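Local coordinates for protein DNA polymerase (Bacillus phage phi29, PDB 2PYL) that replicates the viral DNA from a protein primer, with strand displacement, high processivity and a 3'-5' exonuclease that proofreads the growing strand, at residues C[7-12]-C[54-59]; C[58-63]-C[117-122]; C[123-128]-C[175-180]. The protein carries 2 engineered substitutions. All coordinates share one frame; numbering follows the deposited sequence.

How the contacts relate
The chain enters on strand 8-15, runs out through two antiparallel strands and helix 44-54, and returns on strand 57-60 beside the first strand. Contact 1 closes this loop of 41 residues. Contact 2 opens where contact 1 ends, sharing Leu58 and Tyr59. Helix 63-76 and three strands follow before strand 114-121 comes back to lie along strand 57-60. Contact 3 starts directly after, and none of the three nests in another. Contacts 1 and 2 build the parallel centre of the exonuclease sheet. Contact 3 ties the loop after strand 114-121 to helix 160-181. His61 NE2 of contact 2 bonds to Phe128 O of that loop.

Contact 1 of 3, residues C[7-12]-C[54-59]; sequences KMYSCA and VQADLY. Engineered in segment 7-12: Ala12 (natural residue Asp). With EDO (1,2-ethanediol), chain K.
Tyr9 brings the CE1 corner of its ring up to Val54 and Ala56. The ring carbon CE1 of Tyr9 sits 3.7 Å from CG2 of Val54. The methyl of Ala56 fills the notch beside the ring, at its edge, and also rests against the backbone, with Ala56 CB 3.3 Å from Lys7 O. The side chains of Tyr9 and Val54 run alongside one another, pointing opposite ways. With CG1 set between the backbone N and the carbonyl carbon (chi1 67°), Val54 presents its other branch, CG2, to the ring. On the sheet face of Tyr9 and Leu58, CD1 of Leu58 lies by CB of Tyr9, and the branch carbon CG of Leu58 meets Cys11 SG at 3.9 Å.

Met8, Ser10, Asp57 and Tyr59 occupy the other face. Tyr59 turns its ring edge to the neighbouring strand, with CD1 of Tyr59 3.6 Å from Tyr9 O. Its hydroxyl bonds to an ethanediol molecule.

The backbones pair in parallel. Asp57 N gives a nearly straight bond (174°) to Lys7 O at 2.8 Å. Tyr9 N returns one to Asp57 O, Tyr59 N reaches Tyr9 O, and Cys11 N closes the set on Tyr59 O at 2.8 Å. A water joins Lys7 N to Gln55 O. Glu37 takes both the ammonium of Lys7 and the hydroxyl of Tyr9, while Arg6 pairs with Asp57. Next along the strand is Ala12, engineered in place of aspartate at a site essential for exonucleolysis.

These are two central strands of the exonuclease sheet. Strand 24-31 lies beyond 8-15, and strand 114-121 beyond 57-60. Helix 44-54 covers Cys11 and Leu58 on one face, and helix 160-181 covers Met8, Ser10 and Tyr59 on the other.

Contact 2 of 3, residues C[58-63]-C[117-122]; sequences LYFHNL and TVIYDS. With EDO (1,2-ethanediol), chain K.
Asp121 receives the backbone N-H groups of Asn62 and Leu63 on one oxygen, OD1. Leu63 N reaches Asp121 OD1 at 3.1 Å, from above the carboxylate plane; the bond from Asn62 N is weak. Leu123 N is a third donor to OD1. The other oxygen, OD2, takes a salt bridge from Lys124 and a bond from a water that also accepts a weak bond from Asn62 ND2. With CG anti to the backbone N (chi1 -167°), the carboxylate swings toward the start of helix 63-76.

Earlier, strands 57-60 and 114-121 pair in parallel at the centre of the exonuclease sheet. Leu58 N binds Val118 O, and Tyr120 N binds Leu58 O at 2.6 Å. Phe60 N then reaches Tyr120 O, and Ser122 N binds Phe60 O.

His61 contacts the terminal protein and Ser122 single-stranded DNA. His61 ND1 and Ser122 OG share a 2.9 Å hydrogen bond in which either could be the donor. NE2 of His61 bonds to Phe128 O. On the face that carries Leu58, Phe60 and Ile119, Ile119 CG2 touches both Phe60 CD1 and Leu63 CD1, the contact with Leu63 CD1 tight at 3.4 Å. The Tyr59 and Tyr120 rings meet obliquely, planes at 38°, and ethanediol C2 lies over the Tyr120 face.

Contact 3 of 3, residues C[123-128]-C[175-180]; sequences LKKLPF and EALLIQ
Leu126 reaches across to helix 160-181 and touches it with both methyls. This is loop-on-helix packing in the exonuclease domain, where the segment after the sheet strand 114-121 is laid against a covering helix. CD1 of Leu126 rests on the methyl of Ala176, with Leu126 CD1 to Ala176 CB 3.8 Å. Leu126 CD1 also lies 4.1 Å from Leu177 CD2. The other methyl faces the chain of Gln180, with Leu126 CD2 4.3 Å from Gln180 CG. Leu126 thus meets the neighbours Ala176 and Leu177 and, one turn on, Gln180.

Lys125 joins in with the root of its side chain. CG of Lys125 lies 4.0 Å from CD2 of Leu177, and the two chains cross at a slant. The Lys125 chain then bends at chi2 (87°) and chi4, and its ammonium ends in a salt bridge with Asp193. The carbon part packs while the charge is met by another part of the chain.

Further out, Phe137 of helix 130-137 touches both Leu126 and Gln180. Leu177 also packs on Tyr59, a residue that interacts with the terminal protein. Pro127 is the centre of an inverse gamma turn, closed by Phe128 N on Leu126 O at 2.7 Å. No direct hydrogen bond crosses between the segments. A single water spans them, donating to Lys125 O at 3.1 Å and to Gln180 OE1 at 2.9 Å.

Contact 1 of 3, residues C[7-12]-C[54-59]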
loop_
_atom_site.group_PDB
_atom_site.type_symbol
_atom_site.label_atom_id
_atom_site.label_comp_id
_atom_site.label_asym_id
_atom_site.label_seq_id
_atom_site.Cartn_x
_atom_site.Cartn_y
_atom_site.Cartn_z
ATOM N N LYS C 7 12.340 8.400 26.201
ATOM C CA LYS C 7 13.510 8.071 25.395
ATOM C C LYS C 7 13.130 7.189 24.202
ATOM O O LYS C 7 12.173 6.406 24.278
ATOM C CB LYS C 7 14.558 7.352 26.249
ATOM C CG LYS C 7 15.329 8.251 27.208
ATOM C CD LYS C 7 16.513 7.493 27.821
ATOM C CE LYS C 7 17.582 8.431 28.388
ATOM N NZ LYS C 7 18.877 7.708 28.665
ATOM N N MET C 8 13.903 7.304 23.119
ATOM C CA MET C 8 13.654 6.546 21.884
ATOM C C MET C 8 14.860 5.710 21.470
ATOM O O MET C 8 15.959 6.244 21.358
ATOM C CB MET C 8 13.314 7.496 20.734
ATOM C CG MET C 8 12.155 8.426 20.994
ATOM S SD MET C 8 11.992 9.616 19.644
ATOM C CE MET C 8 11.190 10.980 20.499
ATOM N N TYR C 9 14.640 4.422 21.198
ATOM C CA TYR C 9 15.710 3.492 20.862
ATOM C C TYR C 9 15.458 2.778 19.545
ATOM O O TYR C 9 14.328 2.463 19.219
ATOM C CB TYR C 9 15.905 2.450 21.968
ATOM C CG TYR C 9 16.426 3.024 23.271
ATOM C CD1 TYR C 9 15.559 3.571 24.199
ATOM C CD2 TYR C 9 17.795 3.045 23.557
ATOM C CE1 TYR C 9 16.030 4.111 25.385
ATOM C CE2 TYR C 9 18.267 3.578 24.743
ATOM C CZ TYR C 9 17.374 4.107 25.652
ATOM O OH TYR C 9 17.807 4.642 26.829
ATOM N N SER C 10 16.545 2.534 18.811
ATOM C CA SER C 10 16.553 1.757 17.575
ATOM C C SER C 10 17.134 0.387 17.871
ATOM O O SER C 10 18.250 0.277 18.377
ATOM C CB SER C 10 17.401 2.452 16.510
ATOM O OG SER C 10 17.353 1.751 15.281
ATOM N N CYS C 11 16.378 -0.649 17.514
ATOM C CA CYS C 11 16.662 -2.021 17.901
ATOM C C CYS C 11 16.634 -2.952 16.711
ATOM O O CYS C 11 16.042 -2.645 15.694
ATOM C CB CYS C 11 15.614 -2.517 18.898
ATOM S SG CYS C 11 15.424 -1.540 20.393
ATOM N N ALA C 12 17.276 -4.104 16.880
ATOM C CA ALA C 12 17.326 -5.148 15.881
ATOM C C ALA C 12 17.664 -6.492 16.539
ATOM O O ALA C 12 18.284 -6.528 17.595
ATOM C CB ALA C 12 18.367 -4.802 14.803
ATOM N N VAL C 54 13.371 -0.185 30.945
ATOM C CA VAL C 54 13.799 1.048 30.252
ATOM C C VAL C 54 12.711 2.133 30.144
ATOM O O VAL C 54 13.031 3.326 30.125
ATOM C CB VAL C 54 14.437 0.771 28.849
ATOM C CG1 VAL C 54 13.429 0.221 27.852
ATOM C CG2 VAL C 54 15.096 2.028 28.335
ATOM N N GLN C 55 11.442 1.721 30.097
ATOM C CA GLN C 55 10.298 2.654 30.053
ATOM C C GLN C 55 10.423 3.657 28.906
ATOM O O GLN C 55 10.383 4.868 29.099
ATOM C CB GLN C 55 10.145 3.392 31.380
ATOM C CG GLN C 55 9.685 2.526 32.529
ATOM C CD GLN C 55 9.324 3.367 33.745
ATOM O OE1 GLN C 55 8.451 4.242 33.680
ATOM N NE2 GLN C 55 10.003 3.117 34.852
ATOM N N ALA C 56 10.584 3.124 27.704
ATOM C CA ALA C 56 10.950 3.923 26.553
ATOM C C ALA C 56 10.138 3.503 25.347
ATOM O O ALA C 56 9.316 2.586 25.419
ATOM C CB ALA C 56 12.453 3.768 26.267
ATOM N N ASP C 57 10.377 4.203 24.244
ATOM C CA ASP C 57 9.813 3.850 22.942
ATOM C C ASP C 57 10.886 3.161 22.120
ATOM O O ASP C 57 11.966 3.705 21.918
ATOM C CB ASP C 57 9.297 5.101 22.213
ATOM C CG ASP C 57 8.085 5.736 22.909
ATOM O OD1 ASP C 57 7.510 5.103 23.818
ATOM O OD2 ASP C 57 7.714 6.878 22.544
ATOM N N LEU C 58 10.572 1.954 21.662
ATOM C CA LEU C 58 11.475 1.126 20.886
ATOM C C LEU C 58 10.989 1.004 19.435
ATOM O O LEU C 58 9.778 0.974 19.172
ATOM C CB LEU C 58 11.535 -0.265 21.507
ATOM C CG LEU C 58 12.484 -0.487 22.689
ATOM C CD1 LEU C 58 12.510 0.670 23.669
ATOM C CD2 LEU C 58 12.147 -1.787 23.378
ATOM N N TYR C 59 11.945 0.912 18.509
ATOM C CA TYR C 59 11.670 0.712 17.081
ATOM C C TYR C 59 12.488 -0.452 16.532
ATOM O O TYR C 59 13.714 -0.506 16.711
ATOM C CB TYR C 59 12.001 1.968 16.269
ATOM C CG TYR C 59 11.146 3.179 16.587
ATOM C CD1 TYR C 59 11.447 4.001 17.667
ATOM C CD2 TYR C 59 10.040 3.503 15.803
ATOM C CE1 TYR C 59 10.657 5.124 17.976
ATOM C CE2 TYR C 59 9.252 4.625 16.087
ATOM C CZ TYR C 59 9.567 5.426 17.173
ATOM O OH TYR C 59 8.791 6.526 17.465
HETATM C C1 EDO K . 4.723 7.322 18.067
HETATM O O1 EDO K . 3.631 7.949 17.383
HETATM C C2 EDO K . 5.538 6.512 17.068
HETATM O O2 EDO K . 6.464 7.342 16.345
HETATM O O HOH W 1 12.339 6.985 28.748
#

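Contact 2 of 3, residues C[58-63]-C[117-122]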
loop_
_atom_site.group_PDB
_atom_site.type_symbol
_atom_site.label_atom_id
_atom_site.label_comp_id
_atom_site.label_asym_id
_atom_site.label_seq_id
_atom_site.Cartn_x
_atom_site.Cartn_y
_atom_site.Cartn_z
ATOM N N LEU C 58 10.572 1.954 21.662
ATOM C CA LEU C 58 11.475 1.126 20.886
ATOM C C LEU C 58 10.989 1.004 19.435
ATOM O O LEU C 58 9.778 0.974 19.172
ATOM C CB LEU C 58 11.535 -0.265 21.507
ATOM C CG LEU C 58 12.484 -0.487 22.689
ATOM C CD1 LEU C 58 12.510 0.670 23.669
ATOM C CD2 LEU C 58 12.147 -1.787 23.378
ATOM N N TYR C 59 11.945 0.912 18.509
ATOM C CA TYR C 59 11.670 0.712 17.081
ATOM C C TYR C 59 12.488 -0.452 16.532
ATOM O O TYR C 59 13.714 -0.506 16.711
ATOM C CB TYR C 59 12.001 1.968 16.269
ATOM C CG TYR C 59 11.146 3.179 16.587
ATOM C CD1 TYR C 59 11.447 4.001 17.667
ATOM C CD2 TYR C 59 10.040 3.503 15.803
ATOM C CE1 TYR C 59 10.657 5.124 17.976
ATOM C CE2 TYR C 59 9.252 4.625 16.087
ATOM C CZ TYR C 59 9.567 5.426 17.173
ATOM O OH TYR C 59 8.791 6.526 17.465
ATOM N N PHE C 60 11.801 -1.389 15.887
ATOM C CA PHE C 60 12.439 -2.424 15.082
ATOM C C PHE C 60 12.057 -2.205 13.642
ATOM O O PHE C 60 10.912 -1.836 13.339
ATOM C CB PHE C 60 11.970 -3.830 15.477
ATOM C CG PHE C 60 12.544 -4.338 16.769
ATOM C CD1 PHE C 60 12.063 -3.883 17.985
ATOM C CD2 PHE C 60 13.530 -5.317 16.767
ATOM C CE1 PHE C 60 12.571 -4.385 19.183
ATOM C CE2 PHE C 60 14.049 -5.806 17.949
ATOM C CZ PHE C 60 13.576 -5.343 19.155
ATOM N N HIS C 61 12.995 -2.482 12.749
ATOM C CA HIS C 61 12.714 -2.383 11.333
ATOM C C HIS C 61 12.102 -3.691 10.847
ATOM O O HIS C 61 12.795 -4.704 10.702
ATOM C CB HIS C 61 13.957 -2.031 10.540
ATOM C CG HIS C 61 13.656 -1.360 9.245
ATOM N ND1 HIS C 61 12.982 -0.161 9.181
ATOM C CD2 HIS C 61 13.935 -1.713 7.967
ATOM C CE1 HIS C 61 12.865 0.200 7.916
ATOM N NE2 HIS C 61 13.422 -0.732 7.160
ATOM N N ASN C 62 10.788 -3.629 10.609
ATOM C CA ASN C 62 9.924 -4.787 10.345
ATOM C C ASN C 62 9.531 -5.512 11.666
ATOM O O ASN C 62 9.960 -6.629 11.939
ATOM C CB ASN C 62 10.537 -5.739 9.307
ATOM C CG ASN C 62 9.526 -6.727 8.751
ATOM O OD1 ASN C 62 9.894 -7.760 8.180
ATOM N ND2 ASN C 62 8.246 -6.429 8.937
ATOM N N LEU C 63 8.706 -4.831 12.461
ATOM C CA LEU C 63 8.213 -5.327 13.750
ATOM C C LEU C 63 7.531 -6.692 13.655
ATOM O O LEU C 63 7.576 -7.460 14.609
ATOM C CB LEU C 63 7.226 -4.322 14.364
ATOM C CG LEU C 63 6.751 -4.488 15.826
ATOM C CD1 LEU C 63 7.898 -4.474 16.835
ATOM C CD2 LEU C 63 5.731 -3.403 16.155
ATOM N N THR C 117 6.749 -0.203 28.428
ATOM C CA THR C 117 7.613 0.010 27.284
ATOM C C THR C 117 6.794 -0.251 26.040
ATOM O O THR C 117 6.050 -1.227 25.975
ATOM C CB THR C 117 8.882 -0.893 27.306
ATOM O OG1 THR C 117 9.727 -0.506 28.400
ATOM C CG2 THR C 117 9.672 -0.749 26.014
ATOM N N VAL C 118 6.916 0.642 25.063
ATOM C CA VAL C 118 6.167 0.538 23.808
ATOM C C VAL C 118 7.133 0.293 22.648
ATOM O O VAL C 118 8.196 0.906 22.566
ATOM C CB VAL C 118 5.290 1.795 23.549
ATOM C CG1 VAL C 118 4.318 1.549 22.403
ATOM C CG2 VAL C 118 4.518 2.168 24.808
ATOM N N ILE C 119 6.756 -0.637 21.775
ATOM C CA ILE C 119 7.579 -1.048 20.645
ATOM C C ILE C 119 6.819 -0.783 19.345
ATOM O O ILE C 119 5.688 -1.252 19.169
ATOM C CB ILE C 119 7.993 -2.542 20.747
ATOM C CG1 ILE C 119 8.595 -2.833 22.135
ATOM C CG2 ILE C 119 8.985 -2.892 19.634
ATOM C CD1 ILE C 119 8.966 -4.283 22.385
ATOM N N TYR C 120 7.456 -0.027 18.445
ATOM C CA TYR C 120 6.873 0.367 17.148
ATOM C C TYR C 120 7.646 -0.199 15.956
ATOM O O TYR C 120 8.724 -0.784 16.110
ATOM C CB TYR C 120 6.830 1.886 17.021
ATOM C CG TYR C 120 6.018 2.595 18.074
ATOM C CD1 TYR C 120 6.640 3.321 19.075
ATOM C CD2 TYR C 120 4.617 2.543 18.068
ATOM C CE1 TYR C 120 5.908 3.982 20.054
ATOM C CE2 TYR C 120 3.864 3.212 19.034
ATOM C CZ TYR C 120 4.529 3.929 20.035
ATOM O OH TYR C 120 3.824 4.611 21.007
ATOM N N ASP C 121 7.061 -0.033 14.772
ATOM C CA ASP C 121 7.627 -0.487 13.509
ATOM C C ASP C 121 8.182 0.727 12.752
ATOM O O ASP C 121 7.441 1.652 12.405
ATOM C CB ASP C 121 6.551 -1.186 12.678
ATOM C CG ASP C 121 7.119 -1.972 11.487
ATOM O OD1 ASP C 121 8.360 -1.982 11.264
ATOM O OD2 ASP C 121 6.308 -2.607 10.766
ATOM N N SER C 122 9.490 0.735 12.502
ATOM C CA SER C 122 10.083 1.829 11.745
ATOM C C SER C 122 9.836 1.630 10.249
ATOM O O SER C 122 9.952 2.574 9.489
ATOM C CB SER C 122 11.568 1.985 12.060
ATOM O OG SER C 122 12.259 0.788 11.775
HETATM C C1 EDO K . 4.723 7.322 18.067
HETATM O O1 EDO K . 3.631 7.949 17.383
HETATM C C2 EDO K . 5.538 6.512 17.068
HETATM O O2 EDO K . 6.464 7.342 16.345
HETATM O O HOH W 2 6.369 -5.152 10.153
#

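Contact 3 of 3, residues C[123-128]-C[175-180]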
loop_
_atom_site.group_PDB
_atom_site.type_symbol
_atom_site.label_atom_id
_atom_site.label_comp_id
_atom_site.label_asym_id
_atom_site.label_seq_id
_atom_site.Cartn_x
_atom_site.Cartn_y
_atom_site.Cartn_z
ATOM N N LEU C 123 9.434 0.427 9.844
ATOM C CA LEU C 123 9.020 0.169 8.452
ATOM C C LEU C 123 7.761 0.946 8.026
ATOM O O LEU C 123 7.579 1.230 6.844
ATOM C CB LEU C 123 8.826 -1.330 8.209
ATOM C CG LEU C 123 8.975 -1.845 6.780
ATOM C CD1 LEU C 123 10.389 -1.651 6.227
ATOM C CD2 LEU C 123 8.559 -3.333 6.694
ATOM N N LYS C 124 6.911 1.290 8.992
ATOM C CA LYS C 124 5.703 2.101 8.755
ATOM C C LYS C 124 6.056 3.558 8.457
ATOM O O LYS C 124 5.276 4.304 7.882
ATOM C CB LYS C 124 4.757 2.041 9.957
ATOM C CG LYS C 124 4.234 0.658 10.309
ATOM C CD LYS C 124 3.348 0.085 9.249
ATOM C CE LYS C 124 2.833 -1.282 9.651
ATOM N NZ LYS C 124 3.905 -2.286 9.722
ATOM N N LYS C 125 7.253 3.947 8.859
ATOM C CA LYS C 125 7.759 5.292 8.678
ATOM C C LYS C 125 8.714 5.352 7.476
ATOM O O LYS C 125 8.800 6.376 6.792
ATOM C CB LYS C 125 8.514 5.665 9.948
ATOM C CG LYS C 125 8.385 7.097 10.362
ATOM C CD LYS C 125 7.158 7.329 11.239
ATOM C CE LYS C 125 6.687 8.777 11.076
ATOM N NZ LYS C 125 6.077 8.990 9.727
ATOM N N LEU C 126 9.457 4.263 7.265
ATOM C CA LEU C 126 10.481 4.155 6.221
ATOM C C LEU C 126 10.395 2.785 5.536
ATOM O O LEU C 126 11.192 1.905 5.829
ATOM C CB LEU C 126 11.869 4.327 6.840
ATOM C CG LEU C 126 12.204 5.678 7.494
ATOM C CD1 LEU C 126 13.321 5.508 8.511
ATOM C CD2 LEU C 126 12.557 6.713 6.420
ATOM N N PRO C 127 9.409 2.593 4.645
ATOM C CA PRO C 127 9.142 1.279 4.053
ATOM C C PRO C 127 10.155 0.865 2.980
ATOM O O PRO C 127 9.784 0.628 1.836
ATOM C CB PRO C 127 7.738 1.451 3.443
ATOM C CG PRO C 127 7.633 2.890 3.146
ATOM C CD PRO C 127 8.449 3.611 4.177
ATOM N N PHE C 128 11.420 0.760 3.385
ATOM C CA PHE C 128 12.523 0.392 2.492
ATOM C C PHE C 128 13.496 -0.541 3.229
ATOM O O PHE C 128 13.570 -0.513 4.472
ATOM C CB PHE C 128 13.298 1.642 2.013
ATOM C CG PHE C 128 12.422 2.814 1.648
ATOM C CD1 PHE C 128 12.266 3.884 2.524
ATOM C CD2 PHE C 128 11.754 2.846 0.431
ATOM C CE1 PHE C 128 11.449 4.956 2.200
ATOM C CE2 PHE C 128 10.930 3.918 0.098
ATOM C CZ PHE C 128 10.778 4.972 0.982
ATOM N N GLU C 175 19.521 7.191 12.645
ATOM C CA GLU C 175 19.833 8.433 11.944
ATOM C C GLU C 175 18.705 8.861 11.004
ATOM O O GLU C 175 18.341 10.028 10.948
ATOM C CB GLU C 175 21.156 8.292 11.161
ATOM C CG GLU C 175 22.395 8.213 12.049
ATOM C CD GLU C 175 23.661 7.844 11.295
ATOM O OE1 GLU C 175 23.566 7.183 10.234
ATOM O OE2 GLU C 175 24.763 8.217 11.764
ATOM N N ALA C 176 18.160 7.907 10.266
ATOM C CA ALA C 176 17.067 8.170 9.331
ATOM C C ALA C 176 15.794 8.592 10.067
ATOM O O ALA C 176 15.115 9.528 9.661
ATOM C CB ALA C 176 16.816 6.935 8.434
ATOM N N LEU C 177 15.490 7.914 11.167
ATOM C CA LEU C 177 14.308 8.245 11.963
ATOM C C LEU C 177 14.449 9.624 12.568
ATOM O O LEU C 177 13.479 10.375 12.623
ATOM C CB LEU C 177 14.059 7.223 13.074
ATOM C CG LEU C 177 13.274 5.980 12.667
ATOM C CD1 LEU C 177 13.247 5.009 13.832
ATOM C CD2 LEU C 177 11.868 6.358 12.202
ATOM N N LEU C 178 15.658 9.961 13.007
ATOM C CA LEU C 178 15.895 11.281 13.583
ATOM C C LEU C 178 15.754 12.402 12.549
ATOM O O LEU C 178 15.244 13.474 12.876
ATOM C CB LEU C 178 17.259 11.344 14.271
ATOM C CG LEU C 178 17.473 12.546 15.200
ATOM C CD1 LEU C 178 16.352 12.682 16.241
ATOM C CD2 LEU C 178 18.812 12.405 15.871
ATOM N N ILE C 179 16.189 12.149 11.315
ATOM C CA ILE C 179 16.029 13.106 10.209
ATOM C C ILE C 179 14.548 13.461 9.986
ATOM O O ILE C 179 14.195 14.635 9.844
ATOM C CB ILE C 179 16.725 12.583 8.883
ATOM C CG1 ILE C 179 18.251 12.769 8.964
ATOM C CG2 ILE C 179 16.217 13.312 7.652
ATOM C CD1 ILE C 179 19.061 11.830 8.074
ATOM N N GLN C 180 13.691 12.444 9.999
ATOM C CA GLN C 180 12.244 12.626 9.851
ATOM C C GLN C 180 11.610 13.322 11.055
ATOM O O GLN C 180 10.886 14.301 10.887
ATOM C CB GLN C 180 11.550 11.281 9.587
ATOM C CG GLN C 180 12.041 10.544 8.333
ATOM C CD GLN C 180 11.829 11.328 7.033
ATOM O OE1 GLN C 180 10.773 11.233 6.395
ATOM N NE2 GLN C 180 12.845 12.084 6.622
HETATM O O HOH W 3 8.617 9.405 7.209
#